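Local atomic coordinates of conserved hypothetical protein MTH1747 (Methanothermobacter thermautotrophicus, PDB entry 1I36), a protein that is of unknown function but binds NADP through a Rossmann-type domain and resembles the 3-hydroxyacid dehydrogenases in structure, which suggests an NADP-dependent oxidoreductase. Residues 87-92 against 223-228; 158-163 against 228-233; 217-222 against 244-249. The protein carries 1 engineered substitution. One frame throughout, in Å; residues are numbered along the deposited sequence.

Contact 1. Residues 87-92 against 223-228. With NAP (NADP nicotinamide-adenine-dinucleotide phosphate), chain C.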
# COMPACT_ATOMS: atom_id res chain seq x y z
N ILE A 87 18.02 21.59 6.21
CA ILE A 87 16.65 21.12 6.26
C ILE A 87 15.95 21.30 4.91
O ILE A 87 14.75 21.13 4.79
CB ILE A 87 15.89 21.80 7.44
CG1 ILE A 87 14.73 20.94 7.91
CG2 ILE A 87 15.44 23.22 7.06
CD1 ILE A 87 14.21 21.35 9.32
N ASN A 88 16.74 21.51 3.86
CA ASN A 88 16.18 21.71 2.53
C ASN A 88 15.72 20.42 1.85
O ASN A 88 16.26 19.33 2.08
CB ASN A 88 17.18 22.44 1.64
CG ASN A 88 17.63 23.76 2.23
OD1 ASN A 88 16.86 24.70 2.33
ND2 ASN A 88 18.89 23.81 2.65
N ASN A 89 14.74 20.54 0.96
CA ASN A 89 14.25 19.37 0.25
C ASN A 89 15.13 19.08 -0.94
O ASN A 89 14.84 19.51 -2.04
CB ASN A 89 12.79 19.54 -0.20
CG ASN A 89 12.24 18.28 -0.87
OD1 ASN A 89 12.62 17.15 -0.52
ND2 ASN A 89 11.37 18.48 -1.88
N ILE A 90 16.27 18.42 -0.67
CA ILE A 90 17.22 18.03 -1.70
C ILE A 90 17.46 16.53 -1.60
O ILE A 90 17.20 15.90 -0.58
CB ILE A 90 18.57 18.81 -1.58
CG1 ILE A 90 19.10 18.79 -0.12
CG2 ILE A 90 18.37 20.26 -2.05
CD1 ILE A 90 20.52 19.41 0.04
N SER A 91 17.98 15.95 -2.67
CA SER A 91 18.20 14.50 -2.70
C SER A 91 19.26 14.07 -1.70
O SER A 91 20.15 14.88 -1.33
CB SER A 91 18.61 14.07 -4.10
OG SER A 91 19.98 14.40 -4.38
N PRO A 92 19.23 12.79 -1.30
CA PRO A 92 20.23 12.31 -0.34
C PRO A 92 21.66 12.54 -0.84
O PRO A 92 22.52 12.89 -0.05
CB PRO A 92 19.91 10.83 -0.21
CG PRO A 92 18.37 10.84 -0.25
CD PRO A 92 18.11 11.81 -1.44
N MET A 223 6.57 13.28 -7.37
CA MET A 223 6.95 11.94 -7.80
C MET A 223 8.15 11.95 -8.73
O MET A 223 8.93 11.01 -8.72
CB MET A 223 5.80 11.19 -8.46
CG MET A 223 4.92 10.43 -7.49
SD MET A 223 5.78 9.22 -6.44
CE MET A 223 6.70 8.42 -7.54
N LYS A 224 8.29 13.00 -9.55
CA LYS A 224 9.45 13.10 -10.43
C LYS A 224 10.70 13.16 -9.56
O LYS A 224 11.70 12.52 -9.85
CB LYS A 224 9.37 14.33 -11.34
CG LYS A 224 8.17 14.32 -12.29
CD LYS A 224 8.27 15.32 -13.45
CE LYS A 224 8.38 16.77 -12.97
NZ LYS A 224 8.29 17.76 -14.10
N GLU A 225 10.62 13.89 -8.44
CA GLU A 225 11.75 14.02 -7.51
C GLU A 225 12.02 12.68 -6.85
O GLU A 225 13.17 12.29 -6.70
CB GLU A 225 11.46 15.04 -6.41
CG GLU A 225 11.17 16.43 -6.92
CD GLU A 225 10.73 17.41 -5.81
OE1 GLU A 225 10.52 17.00 -4.64
OE2 GLU A 225 10.58 18.61 -6.14
N VAL A 226 10.96 12.01 -6.39
CA VAL A 226 11.11 10.70 -5.76
C VAL A 226 11.81 9.75 -6.72
O VAL A 226 12.68 8.99 -6.33
CB VAL A 226 9.73 10.08 -5.34
CG1 VAL A 226 9.84 8.57 -5.13
CG2 VAL A 226 9.22 10.74 -4.07
N GLN A 227 11.39 9.77 -7.98
CA GLN A 227 11.99 8.90 -8.97
C GLN A 227 13.49 9.20 -9.05
O GLN A 227 14.31 8.28 -9.02
CB GLN A 227 11.30 9.15 -10.32
CG GLN A 227 12.07 8.68 -11.57
CD GLN A 227 12.29 7.19 -11.64
OE1 GLN A 227 11.36 6.40 -11.47
NE2 GLN A 227 13.53 6.78 -11.93
N ASP A 228 13.86 10.48 -9.14
CA ASP A 228 15.28 10.84 -9.21
C ASP A 228 16.03 10.40 -7.94
O ASP A 228 17.10 9.79 -8.03
CB ASP A 228 15.45 12.34 -9.49
CG ASP A 228 15.10 12.69 -10.94
OD1 ASP A 228 15.04 11.76 -11.77
OD2 ASP A 228 14.86 13.87 -11.25
PA NAP C . 10.31 30.02 1.65
O1A NAP C . 10.60 29.48 0.34
O2A NAP C . 9.23 29.87 2.61
O5B NAP C . 11.71 30.47 2.44
C5B NAP C . 13.17 30.34 1.95
C4B NAP C . 13.59 31.70 2.26
O4B NAP C . 15.14 31.48 1.83
C3B NAP C . 13.65 32.68 1.51
O3B NAP C . 13.06 33.28 2.59
C2B NAP C . 14.59 33.61 0.84
O2B NAP C . 14.85 34.84 0.93
C1B NAP C . 15.62 32.75 1.25
N9A NAP C . 16.62 32.54 0.19
C8A NAP C . 16.64 32.24 -1.17
N7A NAP C . 17.86 32.24 -1.66
C5A NAP C . 18.69 32.54 -0.59
C6A NAP C . 20.11 32.69 -0.46
N6A NAP C . 20.93 32.54 -1.50
N1A NAP C . 20.62 33.00 0.79
C2A NAP C . 19.80 33.15 1.86
N3A NAP C . 18.46 33.03 1.82
C4A NAP C . 17.96 32.71 0.55
O3 NAP C . 10.65 28.41 1.93
PN NAP C . 10.29 27.31 3.17
O1N NAP C . 8.88 26.82 2.98
O2N NAP C . 10.62 28.06 4.39
O5D NAP C . 11.26 26.06 3.15
C5D NAP C . 12.69 26.20 3.35
C4D NAP C . 13.35 24.87 3.03
O4D NAP C . 12.85 23.71 3.75
C3D NAP C . 13.25 24.45 1.54
O3D NAP C . 14.45 23.84 0.97
C2D NAP C . 12.10 23.51 1.47
O2D NAP C . 12.16 22.62 0.39
C1D NAP C . 12.17 22.83 2.85
N1N NAP C . 10.88 22.31 3.34
C2N NAP C . 9.80 23.18 3.54
C3N NAP C . 8.59 22.57 4.03
C7N NAP C . 7.39 23.36 4.28
O7N NAP C . 6.36 22.82 4.71
N7N NAP C . 7.35 24.70 4.05
C4N NAP C . 8.56 21.19 4.28
C5N NAP C . 9.62 20.37 4.08
C6N NAP C . 10.78 20.93 3.62
P2B NAP C . 14.02 35.75 -0.19
O1X NAP C . 12.56 35.81 0.19
O2X NAP C . 14.71 37.00 -0.03
O3X NAP C . 14.15 35.06 -1.45
O HOH W 1 10.33 15.53 -2.52
O HOH W 2 12.88 19.85 -4.76

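Contact 2. Residues 158-163 against 228-233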
# COMPACT_ATOMS: atom_id res chain seq x y z
N ILE A 158 15.22 8.48 4.28
CA ILE A 158 14.05 7.97 4.99
C ILE A 158 12.78 8.75 4.62
O ILE A 158 11.69 8.18 4.40
CB ILE A 158 14.25 8.04 6.52
CG1 ILE A 158 15.29 7.01 6.96
CG2 ILE A 158 12.90 7.74 7.25
CD1 ILE A 158 16.04 7.41 8.28
N LYS A 159 12.90 10.08 4.56
CA LYS A 159 11.75 10.91 4.22
C LYS A 159 11.22 10.62 2.80
O LYS A 159 10.01 10.46 2.58
CB LYS A 159 12.12 12.39 4.32
CG LYS A 159 10.97 13.33 3.91
CD LYS A 159 11.37 14.77 3.96
CE LYS A 159 10.33 15.63 3.28
NZ LYS A 159 10.29 15.26 1.83
N MET A 160 12.15 10.54 1.86
CA MET A 160 11.85 10.27 0.45
C MET A 160 11.26 8.85 0.29
O MET A 160 10.36 8.64 -0.51
CB MET A 160 13.14 10.41 -0.37
CG MET A 160 13.10 9.92 -1.79
SD MET A 160 13.31 8.09 -2.11
CE MET A 160 15.08 7.85 -2.20
N LEU A 161 11.80 7.89 1.04
CA LEU A 161 11.29 6.52 0.95
C LEU A 161 9.86 6.40 1.48
O LEU A 161 9.03 5.71 0.87
CB LEU A 161 12.22 5.55 1.67
CG LEU A 161 13.52 5.39 0.86
CD1 LEU A 161 14.58 4.67 1.68
CD2 LEU A 161 13.23 4.61 -0.42
N ARG A 162 9.57 7.10 2.57
CA ARG A 162 8.22 7.11 3.13
C ARG A 162 7.27 7.75 2.13
O ARG A 162 6.14 7.28 1.93
CB ARG A 162 8.15 7.88 4.45
CG ARG A 162 6.72 7.88 5.04
CD ARG A 162 6.59 8.45 6.44
NE ARG A 162 6.18 9.85 6.41
CZ ARG A 162 5.80 10.56 7.48
NH1 ARG A 162 5.75 9.99 8.69
NH2 ARG A 162 5.56 11.86 7.36
N SER A 163 7.73 8.83 1.52
CA SER A 163 6.96 9.57 0.53
C SER A 163 6.68 8.71 -0.69
O SER A 163 5.55 8.66 -1.21
CB SER A 163 7.73 10.85 0.13
OG SER A 163 7.04 11.54 -0.90
N ASP A 228 13.86 10.48 -9.14
CA ASP A 228 15.28 10.84 -9.21
C ASP A 228 16.03 10.40 -7.94
O ASP A 228 17.10 9.79 -8.03
CB ASP A 228 15.45 12.34 -9.49
CG ASP A 228 15.10 12.69 -10.94
OD1 ASP A 228 15.04 11.76 -11.77
OD2 ASP A 228 14.86 13.87 -11.25
N MET A 229 15.41 10.60 -6.77
CA MET A 229 16.04 10.21 -5.52
C MET A 229 16.25 8.70 -5.44
O MET A 229 17.34 8.23 -5.10
CB MET A 229 15.28 10.77 -4.32
CG MET A 229 15.30 12.34 -4.25
SD MET A 229 14.52 13.11 -2.79
CE MET A 229 14.39 14.92 -3.30
N LEU A 230 15.22 7.92 -5.79
CA LEU A 230 15.35 6.47 -5.79
C LEU A 230 16.44 6.02 -6.76
O LEU A 230 17.12 5.03 -6.50
CB LEU A 230 14.02 5.81 -6.20
CG LEU A 230 13.00 5.52 -5.12
CD1 LEU A 230 11.79 4.84 -5.81
CD2 LEU A 230 13.64 4.59 -4.05
N ALA A 231 16.60 6.73 -7.87
CA ALA A 231 17.62 6.41 -8.87
C ALA A 231 19.08 6.53 -8.39
O ALA A 231 19.99 5.97 -9.01
CB ALA A 231 17.42 7.26 -10.14
N GLU A 232 19.31 7.27 -7.32
CA GLU A 232 20.64 7.43 -6.76
C GLU A 232 21.02 6.13 -6.05
O GLU A 232 22.20 5.85 -5.86
CB GLU A 232 20.66 8.59 -5.73
CG GLU A 232 20.39 9.96 -6.37
CD GLU A 232 20.37 11.14 -5.40
OE1 GLU A 232 20.27 10.95 -4.16
OE2 GLU A 232 20.47 12.29 -5.90
N VAL A 233 20.02 5.33 -5.67
CA VAL A 233 20.31 4.09 -4.95
C VAL A 233 20.00 2.77 -5.68
O VAL A 233 20.74 1.79 -5.53
CB VAL A 233 19.64 4.16 -3.52
CG1 VAL A 233 18.24 4.58 -3.62
CG2 VAL A 233 19.73 2.85 -2.80

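Contact 3. Residues 217-222 against 244-249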
# COMPACT_ATOMS: atom_id res chain seq x y z
N ARG A 217 -1.37 17.96 -9.17
CA ARG A 217 -0.29 18.65 -9.87
C ARG A 217 1.00 18.63 -9.05
O ARG A 217 2.07 18.31 -9.58
CB ARG A 217 -0.70 20.08 -10.20
CG ARG A 217 0.37 20.87 -10.97
CD ARG A 217 -0.22 22.08 -11.68
NE ARG A 217 -0.98 21.70 -12.87
CZ ARG A 217 -2.28 21.42 -12.89
NH1 ARG A 217 -3.00 21.47 -11.77
NH2 ARG A 217 -2.86 21.05 -14.03
N ARG A 218 0.89 18.96 -7.77
CA ARG A 218 2.04 18.96 -6.87
C ARG A 218 2.56 17.53 -6.69
O ARG A 218 3.77 17.31 -6.69
CB ARG A 218 1.68 19.58 -5.52
CG ARG A 218 2.84 19.59 -4.49
CD ARG A 218 4.07 20.41 -4.95
NE ARG A 218 5.27 20.15 -4.13
CZ ARG A 218 6.49 19.93 -4.62
NH1 ARG A 218 6.70 19.92 -5.93
NH2 ARG A 218 7.51 19.68 -3.80
N ARG A 219 1.64 16.56 -6.57
CA ARG A 219 2.01 15.16 -6.40
C ARG A 219 2.83 14.64 -7.58
O ARG A 219 3.73 13.82 -7.41
CB ARG A 219 0.76 14.28 -6.24
CG ARG A 219 0.01 14.44 -4.93
CD ARG A 219 0.83 13.95 -3.73
NE ARG A 219 -0.06 13.65 -2.62
CZ ARG A 219 -0.58 14.55 -1.80
NH1 ARG A 219 -0.29 15.84 -1.95
NH2 ARG A 219 -1.47 14.17 -0.88
N TYR A 220 2.47 15.09 -8.77
CA TYR A 220 3.17 14.68 -9.98
C TYR A 220 4.62 15.17 -9.96
O TYR A 220 5.54 14.40 -10.28
CB TYR A 220 2.45 15.22 -11.22
CG TYR A 220 3.17 14.89 -12.49
CD1 TYR A 220 3.12 13.61 -13.02
CD2 TYR A 220 3.90 15.86 -13.17
CE1 TYR A 220 3.77 13.29 -14.19
CE2 TYR A 220 4.56 15.56 -14.36
CZ TYR A 220 4.49 14.26 -14.86
OH TYR A 220 5.13 13.94 -16.04
N GLU A 221 4.80 16.43 -9.58
CA GLU A 221 6.12 17.05 -9.49
C GLU A 221 6.91 16.32 -8.39
O GLU A 221 8.08 16.03 -8.55
CB GLU A 221 6.03 18.54 -9.10
CG GLU A 221 5.23 19.47 -10.04
CD GLU A 221 5.72 19.47 -11.47
OE1 GLU A 221 6.95 19.53 -11.70
OE2 GLU A 221 4.86 19.41 -12.38
N GLU A 222 6.24 16.06 -7.27
CA GLU A 222 6.86 15.37 -6.15
C GLU A 222 7.33 13.98 -6.53
O GLU A 222 8.39 13.55 -6.08
CB GLU A 222 5.91 15.28 -4.97
CG GLU A 222 5.77 16.55 -4.14
CD GLU A 222 4.67 16.43 -3.07
OE1 GLU A 222 3.70 15.69 -3.30
OE2 GLU A 222 4.76 17.08 -2.02
N ARG A 244 2.55 7.95 -14.20
CA ARG A 244 1.50 7.92 -15.22
C ARG A 244 0.10 8.15 -14.60
O ARG A 244 -0.72 8.85 -15.19
CB ARG A 244 1.54 6.63 -16.01
CG ARG A 244 2.80 6.45 -16.83
CD ARG A 244 2.66 5.34 -17.85
NE ARG A 244 1.54 5.65 -18.72
CZ ARG A 244 0.77 4.75 -19.35
NH1 ARG A 244 1.01 3.45 -19.23
NH2 ARG A 244 -0.29 5.17 -20.04
N ILE A 245 -0.14 7.61 -13.40
CA ILE A 245 -1.43 7.79 -12.72
C ILE A 245 -1.58 9.26 -12.31
O ILE A 245 -2.63 9.88 -12.52
CB ILE A 245 -1.57 6.90 -11.44
CG1 ILE A 245 -1.67 5.41 -11.81
CG2 ILE A 245 -2.77 7.35 -10.62
CD1 ILE A 245 -2.94 5.02 -12.53
N PHE A 246 -0.55 9.83 -11.68
CA PHE A 246 -0.64 11.22 -11.26
C PHE A 246 -0.76 12.16 -12.45
O PHE A 246 -1.38 13.22 -12.35
CB PHE A 246 0.50 11.60 -10.32
CG PHE A 246 0.26 11.14 -8.92
CD1 PHE A 246 1.06 10.16 -8.34
CD2 PHE A 246 -0.83 11.63 -8.19
CE1 PHE A 246 0.78 9.68 -7.06
CE2 PHE A 246 -1.11 11.15 -6.91
CZ PHE A 246 -0.29 10.16 -6.35
N ASP A 247 -0.23 11.73 -13.59
CA ASP A 247 -0.31 12.48 -14.84
C ASP A 247 -1.81 12.59 -15.17
O ASP A 247 -2.31 13.67 -15.48
CB ASP A 247 0.45 11.70 -15.93
CG ASP A 247 0.71 12.53 -17.18
OD1 ASP A 247 1.05 13.73 -17.05
OD2 ASP A 247 0.60 11.98 -18.30
N LYS A 248 -2.55 11.49 -15.01
CA LYS A 248 -3.98 11.47 -15.26
C LYS A 248 -4.77 12.31 -14.27
O LYS A 248 -5.65 13.08 -14.65
CB LYS A 248 -4.52 10.04 -15.18
CG LYS A 248 -4.07 9.11 -16.25
CD LYS A 248 -4.74 7.76 -16.04
CE LYS A 248 -4.43 6.84 -17.18
NZ LYS A 248 -5.17 5.56 -17.03
N LEU A 249 -4.48 12.13 -12.98
CA LEU A 249 -5.18 12.86 -11.92
C LEU A 249 -5.25 14.39 -12.04
O LEU A 249 -6.08 15.02 -11.37
CB LEU A 249 -4.59 12.48 -10.55
CG LEU A 249 -4.76 11.05 -10.03
CD1 LEU A 249 -4.21 10.94 -8.62
CD2 LEU A 249 -6.22 10.68 -10.02

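Contact 1. Residues 87-92 against 223-228
At the lip of the NADP site, where the Rossmann-type domain faces the helical domain, Asn89 of the loop after strand 83-86 meets Glu225 of helix 216-231. The one direct bond between the segments runs from Asn89 ND2 to Glu225 OE1, 3.2 Å long and bent, with an N-H...O angle of 140°. It reaches the carboxylate on its syn side but 32° out of the plane, and the amide and carboxylate planes are strongly turned against each other. With CG anti to the backbone N (chi1 -177°), the Asn89 amide reaches Glu225. Water 1 reinforces the pair: it donates to Glu225 OE1 at 2.6 Å and accepts from Asn89 ND2, so that OE1 receives two bonds. Water 2 adds a weak bridge between Asn89 O and Glu225 OE2.

The same loop also holds the cofactor. The ribose hydroxyl NAP O3D donates to Asn88 OD1 at 2.9 Å, while Asn89 N makes weak hydrogen bonds to both NAP O2D and NAP O3D. Asn89, the centre of an inverse gamma turn, thus connects the nicotinamide ribose with the helical domain. Asn88 ND2 is hydrogen-bonded to Ser62 OG at the end of the neighbouring strand 59-62; beyond the loop, Ser91 caps helix 92-101, and Asn89 also touches Lys159 of helix 154-182.

Contact 2. Residues 158-163 against 228-233
Helices 154-182 and 216-231 come together with the CA atoms of Met160 and Met229 7.3 Å apart and those of Leu161 and Leu230 7.9 Å apart. This is an apolar helix-helix contact of the all-helical domain, in which the end of the second helix packs on the long helix that follows the sheet; no hydrogen bond crosses it.

Met160 does most of the work. With CG anti to its amide nitrogen (chi1 168°) and bends at chi2 and chi3, it brings its terminal methyl against the backbone of the other helix, where CE lies 3.6 Å from Leu230 N. Met229 is extended beyond CG, and the two methionine chains run antiparallel past one another, with Met229 SD 3.6 Å from Met160 CG. The packing is tightest between Met160 CG and Met229 CB, at 3.4 Å, closer than usual for two carbons.

Leu230 fills in next to this pair, its CG 4.0 Å from Met160 SD. Leu161 and Leu230 also pack against Val189 and Ala179 of the second subunit, respectively, so the contact continues into the dimer interface. Between these two leucines the touch is made by single methyl groups, Leu161 CD2 and Leu230 CD2, 3.7 Å apart.

Contact 3. Residues 217-222 against 244-249
Different first torsions direct the neighbouring side chains of Arg219 and Tyr220 to different partners: Arg219 has CG anti to its carbonyl carbon and meets the ring of Phe246, whereas Tyr220 has CG anti to its amide nitrogen (chi1 177°) and reaches Asp247. Phe246 approaches with its CB against Tyr220 and presents one face of its ring to Arg219. There Arg219 CB makes a CH-pi contact, 4.0 Å from the centroid of the Phe246 ring and 25° off the normal, displaced toward the rim so that it is nearest CD2 and CE2. The arginine chain then bends at chi2, and its guanidinium leads away, inclined to the ring plane.

The two helices form a helical hairpin within the helical domain, their segment axes 8.5 Å apart and running at 157° to each other, close to antiparallel. The backbones come nearest at Tyr220 and Phe246, whose CA atoms are 5.3 Å apart, and their CB atoms meet at 4.2 Å.

The Tyr220 ring lies beside Asp247, ring and carboxylate extending in a common direction. Tyr220 CD1 stands 3.9 Å from Asp247 N and Tyr220 CE1 4.0 Å from Asp247 OD1, a van der Waals contact across the partly exposed side of the pair. Replacing Tyr220 by an alanine would probably lose the ring's contact with Asp247, leaving its backbone N and carboxylate more open to solvent, while the CB contact with Phe246 could remain. Phe246 also touches Ser212 of helix 202-214 and Met223, while Ile245 turns to Ala171 and Trp174 of helix 154-182.

From the N terminus, the chain builds the nucleotide-binding sheet, passes through loop 87-92 and enters the long helix 154-182; helix 216-231 later packs against both. That helix serves all three contacts: 223-228 closes the longest loop in contact 1, 228-233, which runs past the helix end, closes a shorter one onto 158-163 in contact 2, and 217-222 meets helix 238-249 in contact 3, closing the shortest, with 21 residues between its segments. Every pair of contacts crosses along the chain, and none nests. Contacts 1 and 2 adjoin, with Ser91 OG probably hydrogen-bonded to Glu232 OE2, while contacts 1 and 3 touch through Met223 and Phe246. Together they tie the cofactor domain to the helical domain and its dimer interface.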